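PDB 5LY8: tail component from Lactobacillus phage J-1, which probably binds cell-wall carbohydrates of its Lactobacillus host through this second carbohydrate-binding module of the evolved distal tail protein, helping the phage to adsorb. Local coordinates for residues 211-216 with 224-229; 71-76 with 109-114; 141-146 with 150-155; 169-174 with 180-185. One frame throughout, in Å; residues are numbered along the deposited sequence.

Contact 1 of 4, residues 211-216 with 224-229. With MG (magnesium ion), chain C.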
# COMPACT_ATOMS: atom_id res chain seq x y z
N ALA A 211 -2.12 0.11 5.72
CA ALA A 211 -2.03 1.23 4.79
C ALA A 211 -1.45 2.42 5.59
O ALA A 211 -1.96 2.71 6.68
CB ALA A 211 -3.40 1.57 4.23
N TRP A 212 -0.40 3.09 5.07
CA TRP A 212 0.28 4.15 5.81
C TRP A 212 0.48 5.32 4.87
O TRP A 212 0.90 5.15 3.73
CB TRP A 212 1.62 3.60 6.36
CG TRP A 212 2.49 4.56 7.11
CD1 TRP A 212 2.11 5.42 8.11
CD2 TRP A 212 3.90 4.72 6.94
NE1 TRP A 212 3.22 6.10 8.59
CE2 TRP A 212 4.33 5.69 7.88
CE3 TRP A 212 4.84 4.16 6.06
CZ2 TRP A 212 5.67 6.06 8.01
CZ3 TRP A 212 6.17 4.56 6.18
CH2 TRP A 212 6.57 5.51 7.12
N PHE A 213 0.21 6.55 5.38
CA PHE A 213 0.22 7.75 4.56
C PHE A 213 1.07 8.87 5.17
O PHE A 213 0.54 9.90 5.62
CB PHE A 213 -1.21 8.24 4.36
CG PHE A 213 -2.11 7.26 3.67
CD1 PHE A 213 -2.80 6.28 4.40
CD2 PHE A 213 -2.24 7.28 2.30
CE1 PHE A 213 -3.64 5.38 3.76
CE2 PHE A 213 -3.07 6.35 1.66
CZ PHE A 213 -3.75 5.40 2.39
N PRO A 214 2.39 8.72 5.18
CA PRO A 214 3.24 9.74 5.82
C PRO A 214 3.68 10.91 4.94
O PRO A 214 3.79 10.81 3.72
CB PRO A 214 4.48 8.93 6.23
CG PRO A 214 4.59 7.89 5.10
CD PRO A 214 3.17 7.51 4.81
N GLY A 215 3.99 12.00 5.64
CA GLY A 215 4.76 13.12 5.11
C GLY A 215 6.14 13.10 5.75
O GLY A 215 6.40 12.29 6.65
N PHE A 216 7.04 13.95 5.29
CA PHE A 216 8.39 13.97 5.86
C PHE A 216 8.67 15.32 6.47
O PHE A 216 8.62 16.34 5.78
CB PHE A 216 9.46 13.70 4.79
CG PHE A 216 10.83 13.55 5.41
CD1 PHE A 216 11.19 12.37 6.05
CD2 PHE A 216 11.73 14.60 5.43
CE1 PHE A 216 12.43 12.24 6.67
CE2 PHE A 216 12.98 14.46 6.04
CZ PHE A 216 13.30 13.28 6.68
N ILE A 224 -3.40 13.65 -1.31
CA ILE A 224 -3.65 12.22 -1.28
C ILE A 224 -4.96 11.91 -0.60
O ILE A 224 -5.26 12.45 0.46
CB ILE A 224 -2.46 11.50 -0.56
CG1 ILE A 224 -2.64 9.98 -0.48
CG2 ILE A 224 -2.15 12.08 0.82
CD1 ILE A 224 -2.72 9.28 -1.80
N ASN A 225 -5.75 11.03 -1.23
CA ASN A 225 -6.94 10.54 -0.57
C ASN A 225 -7.15 9.08 -0.95
O ASN A 225 -6.59 8.61 -1.94
CB ASN A 225 -8.15 11.45 -0.78
CG ASN A 225 -8.72 11.50 -2.15
OD1 ASN A 225 -9.09 10.46 -2.71
ND2 ASN A 225 -8.77 12.70 -2.72
N TRP A 226 -7.91 8.35 -0.12
CA TRP A 226 -8.03 6.89 -0.22
C TRP A 226 -9.52 6.62 -0.26
O TRP A 226 -10.26 6.95 0.67
CB TRP A 226 -7.37 6.33 1.03
CG TRP A 226 -7.36 4.84 1.20
CD1 TRP A 226 -7.37 3.88 0.23
CD2 TRP A 226 -7.21 4.16 2.45
NE1 TRP A 226 -7.23 2.63 0.80
CE2 TRP A 226 -7.14 2.78 2.17
CE3 TRP A 226 -7.15 4.58 3.79
CZ2 TRP A 226 -7.04 1.82 3.18
CZ3 TRP A 226 -7.03 3.63 4.79
CH2 TRP A 226 -6.97 2.27 4.48
N GLN A 227 -9.99 6.08 -1.40
CA GLN A 227 -11.43 6.01 -1.68
C GLN A 227 -12.06 4.64 -1.48
O GLN A 227 -13.28 4.56 -1.37
CB GLN A 227 -11.75 6.52 -3.10
CG GLN A 227 -11.04 7.86 -3.40
CD GLN A 227 -11.66 8.72 -4.48
OE1 GLN A 227 -12.65 8.34 -5.16
NE2 GLN A 227 -11.09 9.94 -4.61
N ASP A 228 -11.25 3.58 -1.41
CA ASP A 228 -11.80 2.23 -1.30
C ASP A 228 -10.67 1.30 -0.96
O ASP A 228 -9.52 1.52 -1.38
CB ASP A 228 -12.44 1.80 -2.65
CG ASP A 228 -13.38 0.62 -2.54
OD1 ASP A 228 -14.52 0.82 -2.07
OD2 ASP A 228 -12.94 -0.52 -2.82
N SER A 229 -10.97 0.24 -0.21
CA SER A 229 -9.99 -0.77 0.12
C SER A 229 -10.66 -2.13 0.23
O SER A 229 -11.71 -2.24 0.88
CB SER A 229 -9.34 -0.46 1.48
OG SER A 229 -8.24 -1.31 1.77
MG MG C . -15.52 5.17 -1.12
O HOH W 1 -15.92 3.13 -2.38
O HOH W 2 -18.00 5.38 -1.16
O HOH W 3 -15.99 6.33 -3.22
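Over one face of the Trp226 indole lies the end of the Phe213 ring, with Phe213 CZ 3.5 Å above the plane and offset toward the rim; the methyl of Ala211 meets the outer end of the indole obliquely, Ala211 CB 3.6 Å from Trp226 CH2. The contact is core packing between the two facing sheets of a beta-sandwich, consistent with the concanavalin-like clan of this module: strand 208-216 belongs to one sheet, strand 223-238 to the other, and no hydrogen bond joins the segments. The rings meet obliquely, their planes 42° apart. Trp226 CB already points toward the other segment, and CG anti to the backbone N (chi1 180°) continues the indole that way; Phe22 and Phe114 also meet it and Asn98 accepts a hydrogen bond from its NE1. Ile224 reaches the other end of the Phe213 ring, Phe213 CD2 to Ile224 CG1 being 3.9 Å. One residue beyond Trp226, the strand turns its backbone to a magnesium ion, also bound by Asp21, Gly59 and three waters. Gln227 O is 2.3 Å from the magnesium, and Asp228 OD1 accepts a hydrogen bond from one of the metal's waters at 2.7 Å.

Contact 2 of 4, residues 71-76 with 109-114; sequences NYWNGP and VGRFEF
A chi1 of -70° sets CG of Trp73 opposite its own carbonyl carbon, and chi2 of 85° turns the indole so that its six-membered ring meets strand 110-118; on that strand Arg111, with CG anti to the backbone N (chi1 170°), runs out fully extended from CG to NE. Both segments belong to one sheet of the beta-sandwich, yet they are not paired: strand 208-216 lies between them, hydrogen-bonded to each, and the indole reaches over it. The nearest CA atoms, those of Trp73 and Arg111, are accordingly 8.6 Å apart, and the contact is made by side chains without a hydrogen bond across it. Three consecutive residues receive the ring. Arg111 CB makes the contact, 3.7 Å from Trp73 CZ3, while CD passes over the ring face at a greater distance. Gly110 offers its backbone, its carbonyl carbon approaching Trp73 CZ3 obliquely. Val109 places CG1 3.7 Å from Trp73 CH2, and its side chain is about 5 Å from the second magnesium ion, which Asp130 and Ser132 help to bind. Around the indole, Phe38 makes an edge-to-face contact with Trp73, and Phe216 meets it obliquely.

The charged end of Arg111 leads away from the tryptophan to Glu113, two residues along the same strand. Backbone amides of Ala37 and Phe38 also donate to this buried carboxylate, as does the Asn115 side chain, so it should be well compensated. Arg111 grips it side-on through a single oxygen lying in the guanidinium plane: Arg111 NE and Arg111 NH2 each lie 2.9 Å from Glu113 OE2, on its anti side but out of the carboxylate plane, NH2 more so.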
# COMPACT_ATOMS: atom_id res chain seq x y z
N ASN A 71 13.39 14.20 11.52
CA ASN A 71 14.22 13.40 10.63
C ASN A 71 13.50 12.06 10.37
O ASN A 71 14.15 11.02 10.26
CB ASN A 71 15.63 13.18 11.20
CG ASN A 71 16.55 12.47 10.22
OD1 ASN A 71 16.42 12.62 9.00
ND2 ASN A 71 17.48 11.70 10.75
N TYR A 72 12.16 12.09 10.23
CA TYR A 72 11.44 10.84 9.98
C TYR A 72 10.15 11.07 9.23
O TYR A 72 9.61 12.18 9.24
CB TYR A 72 11.18 10.04 11.27
CG TYR A 72 10.49 10.81 12.39
CD1 TYR A 72 9.11 10.95 12.41
CD2 TYR A 72 11.22 11.36 13.43
CE1 TYR A 72 8.47 11.63 13.44
CE2 TYR A 72 10.59 12.03 14.48
CZ TYR A 72 9.21 12.18 14.47
OH TYR A 72 8.56 12.82 15.50
N TRP A 73 9.66 10.00 8.63
CA TRP A 73 8.36 9.96 7.97
C TRP A 73 7.29 9.71 9.03
O TRP A 73 7.45 8.83 9.89
CB TRP A 73 8.34 8.83 6.92
CG TRP A 73 9.20 9.09 5.74
CD1 TRP A 73 10.54 8.83 5.62
CD2 TRP A 73 8.82 9.78 4.53
NE1 TRP A 73 11.02 9.30 4.41
CE2 TRP A 73 9.96 9.86 3.71
CE3 TRP A 73 7.59 10.30 4.05
CZ2 TRP A 73 9.93 10.48 2.45
CZ3 TRP A 73 7.56 10.88 2.79
CH2 TRP A 73 8.71 10.96 2.00
N ASN A 74 6.22 10.51 8.99
CA ASN A 74 5.14 10.40 9.97
C ASN A 74 3.79 10.63 9.31
O ASN A 74 3.62 11.62 8.58
CB ASN A 74 5.36 11.42 11.10
CG ASN A 74 4.37 11.32 12.23
OD1 ASN A 74 3.52 10.43 12.28
ND2 ASN A 74 4.56 12.19 13.23
N GLY A 75 2.85 9.72 9.51
CA GLY A 75 1.48 9.93 9.06
C GLY A 75 0.62 8.80 9.57
O GLY A 75 1.12 7.86 10.19
N PRO A 76 -0.68 8.89 9.29
CA PRO A 76 -1.61 7.88 9.82
C PRO A 76 -1.54 6.54 9.13
O PRO A 76 -1.22 6.48 7.94
CB PRO A 76 -2.98 8.53 9.61
CG PRO A 76 -2.79 9.42 8.45
CD PRO A 76 -1.38 9.97 8.58
N VAL A 109 5.91 16.76 -0.95
CA VAL A 109 6.56 15.50 -0.58
C VAL A 109 5.52 14.59 0.05
O VAL A 109 4.75 15.04 0.92
CB VAL A 109 7.76 15.77 0.38
CG1 VAL A 109 8.28 14.50 1.04
CG2 VAL A 109 8.88 16.50 -0.35
N GLY A 110 5.52 13.32 -0.32
CA GLY A 110 4.59 12.42 0.32
C GLY A 110 4.88 11.00 -0.07
O GLY A 110 5.60 10.74 -1.03
N ARG A 111 4.31 10.06 0.68
CA ARG A 111 4.49 8.64 0.45
C ARG A 111 3.24 7.92 0.87
O ARG A 111 2.61 8.31 1.86
CB ARG A 111 5.70 8.12 1.29
CG ARG A 111 5.88 6.61 1.33
CD ARG A 111 7.09 6.24 2.21
NE ARG A 111 7.42 4.81 2.08
CZ ARG A 111 8.15 4.29 1.12
NH1 ARG A 111 8.71 5.07 0.20
NH2 ARG A 111 8.32 2.98 1.06
N PHE A 112 2.90 6.82 0.18
CA PHE A 112 1.97 5.85 0.74
C PHE A 112 2.53 4.46 0.59
O PHE A 112 3.32 4.19 -0.31
CB PHE A 112 0.52 5.95 0.21
CG PHE A 112 0.28 5.67 -1.24
CD1 PHE A 112 0.43 4.38 -1.76
CD2 PHE A 112 -0.23 6.65 -2.08
CE1 PHE A 112 0.15 4.12 -3.10
CE2 PHE A 112 -0.56 6.37 -3.40
CZ PHE A 112 -0.40 5.10 -3.90
N GLU A 113 2.13 3.59 1.52
CA GLU A 113 2.42 2.17 1.49
C GLU A 113 1.14 1.40 1.64
O GLU A 113 0.34 1.71 2.54
CB GLU A 113 3.38 1.74 2.61
CG GLU A 113 4.77 2.31 2.47
CD GLU A 113 5.73 1.86 3.55
OE1 GLU A 113 5.35 1.03 4.42
OE2 GLU A 113 6.88 2.38 3.54
N PHE A 114 0.96 0.37 0.81
CA PHE A 114 -0.08 -0.64 0.98
C PHE A 114 0.69 -1.95 1.19
O PHE A 114 1.38 -2.43 0.28
CB PHE A 114 -1.04 -0.71 -0.20
CG PHE A 114 -1.91 0.52 -0.28
CD1 PHE A 114 -2.86 0.78 0.69
CD2 PHE A 114 -1.73 1.45 -1.29
CE1 PHE A 114 -3.64 1.94 0.64
CE2 PHE A 114 -2.53 2.61 -1.35
CZ PHE A 114 -3.49 2.84 -0.39

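Contact 3 of 4, residues 141-146 with 150-155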
# COMPACT_ATOMS: atom_id res chain seq x y z
N SER A 141 7.22 1.67 -6.32
CA SER A 141 8.13 0.58 -5.94
C SER A 141 7.39 -0.59 -5.38
O SER A 141 6.28 -0.45 -4.85
CB SER A 141 9.20 1.07 -4.97
OG SER A 141 8.67 1.36 -3.68
N GLY A 142 8.00 -1.76 -5.50
CA GLY A 142 7.45 -2.98 -4.94
C GLY A 142 8.53 -3.71 -4.20
O GLY A 142 9.61 -3.90 -4.76
N THR A 143 8.25 -4.10 -2.97
CA THR A 143 9.19 -4.81 -2.11
C THR A 143 8.60 -6.07 -1.61
O THR A 143 7.40 -6.14 -1.30
CB THR A 143 9.56 -3.88 -0.91
OG1 THR A 143 10.13 -2.68 -1.44
CG2 THR A 143 10.56 -4.51 0.04
N VAL A 144 9.40 -7.06 -1.51
CA VAL A 144 9.04 -8.33 -0.95
C VAL A 144 9.89 -8.57 0.29
O VAL A 144 11.10 -8.24 0.29
CB VAL A 144 9.13 -9.52 -1.91
CG1 VAL A 144 10.54 -9.72 -2.36
CG2 VAL A 144 8.48 -10.81 -1.36
N TYR A 145 9.40 -9.09 1.41
CA TYR A 145 10.14 -9.37 2.66
C TYR A 145 10.37 -8.10 3.49
O TYR A 145 10.03 -6.99 3.05
CB TYR A 145 11.46 -10.17 2.47
CG TYR A 145 11.42 -11.26 1.42
CD1 TYR A 145 10.47 -12.28 1.48
CD2 TYR A 145 12.35 -11.30 0.39
CE1 TYR A 145 10.46 -13.32 0.56
CE2 TYR A 145 12.37 -12.36 -0.52
CZ TYR A 145 11.41 -13.35 -0.45
OH TYR A 145 11.42 -14.38 -1.36
N ASP A 146 10.94 -8.29 4.70
CA ASP A 146 11.10 -7.32 5.74
C ASP A 146 12.51 -7.07 6.18
O ASP A 146 13.32 -8.00 6.28
CB ASP A 146 10.26 -7.84 6.97
CG ASP A 146 10.10 -6.88 8.14
OD1 ASP A 146 11.04 -6.76 8.94
OD2 ASP A 146 9.03 -6.30 8.28
N ALA A 150 14.55 -7.67 3.19
CA ALA A 150 13.73 -7.06 2.13
C ALA A 150 14.47 -6.99 0.79
O ALA A 150 15.69 -6.78 0.76
CB ALA A 150 13.28 -5.66 2.55
N GLN A 151 13.75 -7.19 -0.30
CA GLN A 151 14.25 -7.04 -1.65
C GLN A 151 13.34 -6.08 -2.39
O GLN A 151 12.14 -6.37 -2.54
CB GLN A 151 14.24 -8.38 -2.40
CG GLN A 151 15.38 -9.32 -2.05
CD GLN A 151 15.23 -10.66 -2.73
OE1 GLN A 151 15.57 -11.70 -2.16
NE2 GLN A 151 14.73 -10.68 -3.97
N MET A 152 13.87 -4.93 -2.79
CA MET A 152 13.08 -4.02 -3.59
C MET A 152 13.14 -4.59 -5.01
O MET A 152 14.21 -4.63 -5.64
CB MET A 152 13.59 -2.58 -3.53
CG MET A 152 12.71 -1.64 -4.35
SD MET A 152 13.12 0.10 -4.20
CE MET A 152 12.45 0.45 -2.63
N LEU A 153 12.00 -5.11 -5.49
CA LEU A 153 11.91 -5.75 -6.80
C LEU A 153 12.01 -4.77 -7.94
O LEU A 153 12.49 -5.13 -9.01
CB LEU A 153 10.62 -6.55 -6.89
CG LEU A 153 10.49 -7.71 -5.89
CD1 LEU A 153 9.10 -8.30 -5.95
CD2 LEU A 153 11.53 -8.83 -6.18
N PHE A 154 11.50 -3.56 -7.78
CA PHE A 154 11.60 -2.56 -8.84
C PHE A 154 11.47 -1.19 -8.21
O PHE A 154 10.89 -1.05 -7.13
CB PHE A 154 10.51 -2.75 -9.92
CG PHE A 154 9.10 -2.63 -9.39
CD1 PHE A 154 8.44 -3.73 -8.88
CD2 PHE A 154 8.45 -1.40 -9.40
CE1 PHE A 154 7.14 -3.61 -8.39
CE2 PHE A 154 7.16 -1.28 -8.87
CZ PHE A 154 6.52 -2.39 -8.37
N PHE A 155 11.95 -0.19 -8.92
CA PHE A 155 11.89 1.22 -8.58
C PHE A 155 11.58 1.88 -9.91
O PHE A 155 12.45 1.95 -10.78
CB PHE A 155 13.26 1.63 -8.03
CG PHE A 155 13.40 3.06 -7.53
CD1 PHE A 155 13.53 4.12 -8.42
CD2 PHE A 155 13.50 3.32 -6.17
CE1 PHE A 155 13.69 5.43 -7.95
CE2 PHE A 155 13.69 4.62 -5.71
CZ PHE A 155 13.80 5.67 -6.61
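A classic beta bulge interrupts the hairpin formed by strands 138-144 and 151-158: Leu153 and Phe154 both face Gly142, and the antiparallel register shifts by one residue there. Towards the turn the pairing is regular. Val144 and Gln151 form a hydrogen-bonded pair, with Val144 N to Gln151 O at 3.0 Å and Gln151 N to Val144 O at 2.9 Å, both bonds nearly straight. At the bulge, Leu153 N gives Gly142 O a shorter but more bent bond (2.8 Å, 137° at the hydrogen), whereas the return bond from Gly142 N to Phe154 O is weak at 3.4 Å.

Phe154 has its CG wedged between backbone N and carbonyl carbon (chi1 61°), which folds the ring back across the neighbouring strand. One ring face then lies on the Gly142 peptide, with Gly142 N 3.3 Å from Phe154 CZ. Beside it, in one of the two conformers of Val144, Leu153 CD2 is 4.0 Å from Val144 CG1. Further toward the turn, Gln151 runs alongside Tyr145 in one of the two conformers of the tyrosine and brings its amide to the ring edge, the two planes 73° apart. Ser141, Thr143 and Met152 occupy the other face, where the chain of Met152 bends back at chi3 and its CE reaches Ser141 OG at 4.0 Å.

Strand 121-130 pairs with the far side of strand 138-144, through Ala127, Ser125 and Val123. The side chains of Phe154 and Leu153 touch the six-stranded sheet, at Phe181 of strand 178-185 and Arg196 of strand 191-197.

Contact 4 of 4, residues 169-174 with 180-185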
# COMPACT_ATOMS: atom_id res chain seq x y z
N ASN A 169 -5.82 2.70 -9.07
CA ASN A 169 -5.99 1.52 -8.23
C ASN A 169 -4.60 0.95 -7.98
O ASN A 169 -3.91 0.58 -8.94
CB ASN A 169 -6.87 0.45 -8.88
CG ASN A 169 -8.34 0.72 -8.70
OD1 ASN A 169 -9.16 0.51 -9.62
ND2 ASN A 169 -8.73 1.18 -7.53
N ALA A 170 -4.17 0.91 -6.73
CA ALA A 170 -2.90 0.30 -6.33
C ALA A 170 -3.22 -1.13 -5.94
O ALA A 170 -4.05 -1.36 -5.05
CB ALA A 170 -2.28 1.05 -5.15
N VAL A 171 -2.62 -2.10 -6.64
CA VAL A 171 -2.99 -3.49 -6.46
C VAL A 171 -1.79 -4.37 -6.20
O VAL A 171 -0.75 -4.23 -6.85
CB VAL A 171 -3.71 -4.00 -7.75
CG1 VAL A 171 -4.22 -5.42 -7.57
CG2 VAL A 171 -4.84 -3.05 -8.18
N ILE A 172 -1.94 -5.31 -5.26
CA ILE A 172 -1.00 -6.40 -5.08
C ILE A 172 -1.77 -7.69 -5.33
O ILE A 172 -2.83 -7.91 -4.72
CB ILE A 172 -0.35 -6.45 -3.68
CG1 ILE A 172 0.24 -5.10 -3.29
CG2 ILE A 172 0.74 -7.54 -3.68
CD1 ILE A 172 0.86 -5.13 -1.92
N THR A 173 -1.29 -8.54 -6.23
CA THR A 173 -1.93 -9.83 -6.51
C THR A 173 -0.88 -10.93 -6.37
O THR A 173 0.29 -10.72 -6.70
CB THR A 173 -2.57 -9.86 -7.92
OG1 THR A 173 -3.36 -8.69 -8.11
CG2 THR A 173 -3.46 -11.06 -8.13
N LYS A 174 -1.30 -12.11 -5.89
CA LYS A 174 -0.46 -13.29 -5.80
C LYS A 174 -1.15 -14.38 -6.60
O LYS A 174 -2.33 -14.65 -6.40
CB LYS A 174 -0.33 -13.74 -4.34
CG LYS A 174 0.42 -15.05 -4.17
CD LYS A 174 0.50 -15.45 -2.72
CE LYS A 174 1.40 -16.64 -2.55
NZ LYS A 174 1.53 -16.99 -1.11
N THR A 180 2.46 -9.69 -8.30
CA THR A 180 2.27 -8.55 -9.18
C THR A 180 1.90 -7.31 -8.38
O THR A 180 1.07 -7.37 -7.44
CB THR A 180 1.19 -8.87 -10.21
OG1 THR A 180 1.61 -9.98 -10.99
CG2 THR A 180 0.86 -7.69 -11.16
N PHE A 181 2.48 -6.18 -8.79
CA PHE A 181 2.13 -4.88 -8.29
C PHE A 181 1.60 -4.07 -9.46
O PHE A 181 2.25 -4.04 -10.53
CB PHE A 181 3.37 -4.19 -7.76
CG PHE A 181 4.01 -4.83 -6.56
CD1 PHE A 181 4.90 -5.89 -6.71
CD2 PHE A 181 3.74 -4.37 -5.29
CE1 PHE A 181 5.48 -6.48 -5.59
CE2 PHE A 181 4.33 -4.95 -4.18
CZ PHE A 181 5.20 -6.00 -4.33
N ARG A 182 0.46 -3.39 -9.28
CA ARG A 182 -0.07 -2.55 -10.34
C ARG A 182 -0.42 -1.18 -9.80
O ARG A 182 -0.81 -1.03 -8.64
CB ARG A 182 -1.35 -3.11 -10.95
CG ARG A 182 -1.22 -4.55 -11.44
CD ARG A 182 -2.22 -4.93 -12.52
NE ARG A 182 -3.56 -4.45 -12.20
CZ ARG A 182 -4.51 -5.19 -11.62
NH1 ARG A 182 -4.26 -6.46 -11.29
NH2 ARG A 182 -5.69 -4.67 -11.35
N LEU A 183 -0.33 -0.20 -10.68
CA LEU A 183 -0.84 1.13 -10.43
C LEU A 183 -1.70 1.45 -11.65
O LEU A 183 -1.22 2.00 -12.65
CB LEU A 183 0.26 2.17 -10.18
CG LEU A 183 -0.21 3.49 -9.65
CD1 LEU A 183 -0.58 3.38 -8.18
CD2 LEU A 183 0.88 4.55 -9.85
N ASP A 184 -2.97 1.07 -11.59
CA ASP A 184 -3.88 1.23 -12.72
C ASP A 184 -4.34 2.67 -12.84
O ASP A 184 -4.82 3.24 -11.86
CB ASP A 184 -5.11 0.33 -12.56
CG ASP A 184 -4.89 -1.16 -12.53
OD1 ASP A 184 -3.81 -1.63 -12.96
OD2 ASP A 184 -5.85 -1.88 -12.19
N ARG A 185 -4.23 3.24 -14.06
CA ARG A 185 -4.71 4.58 -14.34
C ARG A 185 -6.20 4.50 -14.61
O ARG A 185 -6.60 4.18 -15.73
CB ARG A 185 -4.05 5.14 -15.61
CG ARG A 185 -2.64 5.59 -15.49
CD ARG A 185 -2.29 6.58 -16.60
NE ARG A 185 -2.67 6.03 -17.90
CZ ARG A 185 -2.47 6.62 -19.07
NH1 ARG A 185 -1.84 7.79 -19.13
NH2 ARG A 185 -2.87 6.04 -20.20
O HOH W 4 -8.38 -0.98 -11.90
O HOH W 5 0.54 -12.16 -9.68
O HOH W 6 -6.10 -8.37 -9.83
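Arg182 and Val171 lie side by side across a regular antiparallel hairpin, strands 166-175 and 178-185, in the six-stranded sheet of the beta-sandwich. The register has no break: three hydrogen-bonded pairs, Asn169 with Asp184, Val171 with Arg182 and Thr173 with Thr180, alternate with two non-hydrogen-bonded ones.

On the face carrying Arg182, the arginine starts with CG anti to its carbonyl carbon and then bends at chi3 (-44°), which lays the guanidinium over the Val171 methyls. Val171 CG1 sits 3.7 Å above its plane, offset toward the rim, and Val171 CG2 is 3.7 Å from Arg182 NH2. Asp184, two residues on, holds the guanidinium in place over Val171: the carboxylate takes NE on OD1 and NH2 on OD2, each on the syn side and almost exactly in the guanidinium plane. The bidentate salt bridge thus fixes the rotation of the arginine head. A water at its edge accepts from NH1.

The opposite face is apolar and looks into the sandwich core. Ile172 and Phe181 are paired on this face, and with CG1 and CG both anti to the carbonyl carbon their side chains run alongside each other, Ile172 CG1 4.1 Å from Phe181 CD2; Leu126 of the facing sheet packs on both. Ala170 CB lies 4.2 Å from Leu183 CD1. At the end of the hairpin near Asn169, one water donates to both segments, 2.8 Å from Asn169 OD1 and 2.7 Å from Asp184 OD2.

How the contacts relate
Contacts 1 and 2 share strand 208-216: Phe213 N lies 2.9 Å from Pro76 O and Gly215 O 2.9 Å from Asn74 N, so the strand that contact 1 ties to the facing sheet is the one spanned in contact 2. Across the sandwich, the contact 3 hairpin meets that of contact 4 at Phe181, whose CD1 is 3.6 Å from Phe154 CE1. Contact 2 reaches contact 4 through Phe114, its CD2 3.9 Å from Ala170 CB, although their centres are about 20 Å apart. Contact 1 holds a ligand of one magnesium ion, about 10 Å from the Asn169 side chain of contact 4; contact 2 borders the other.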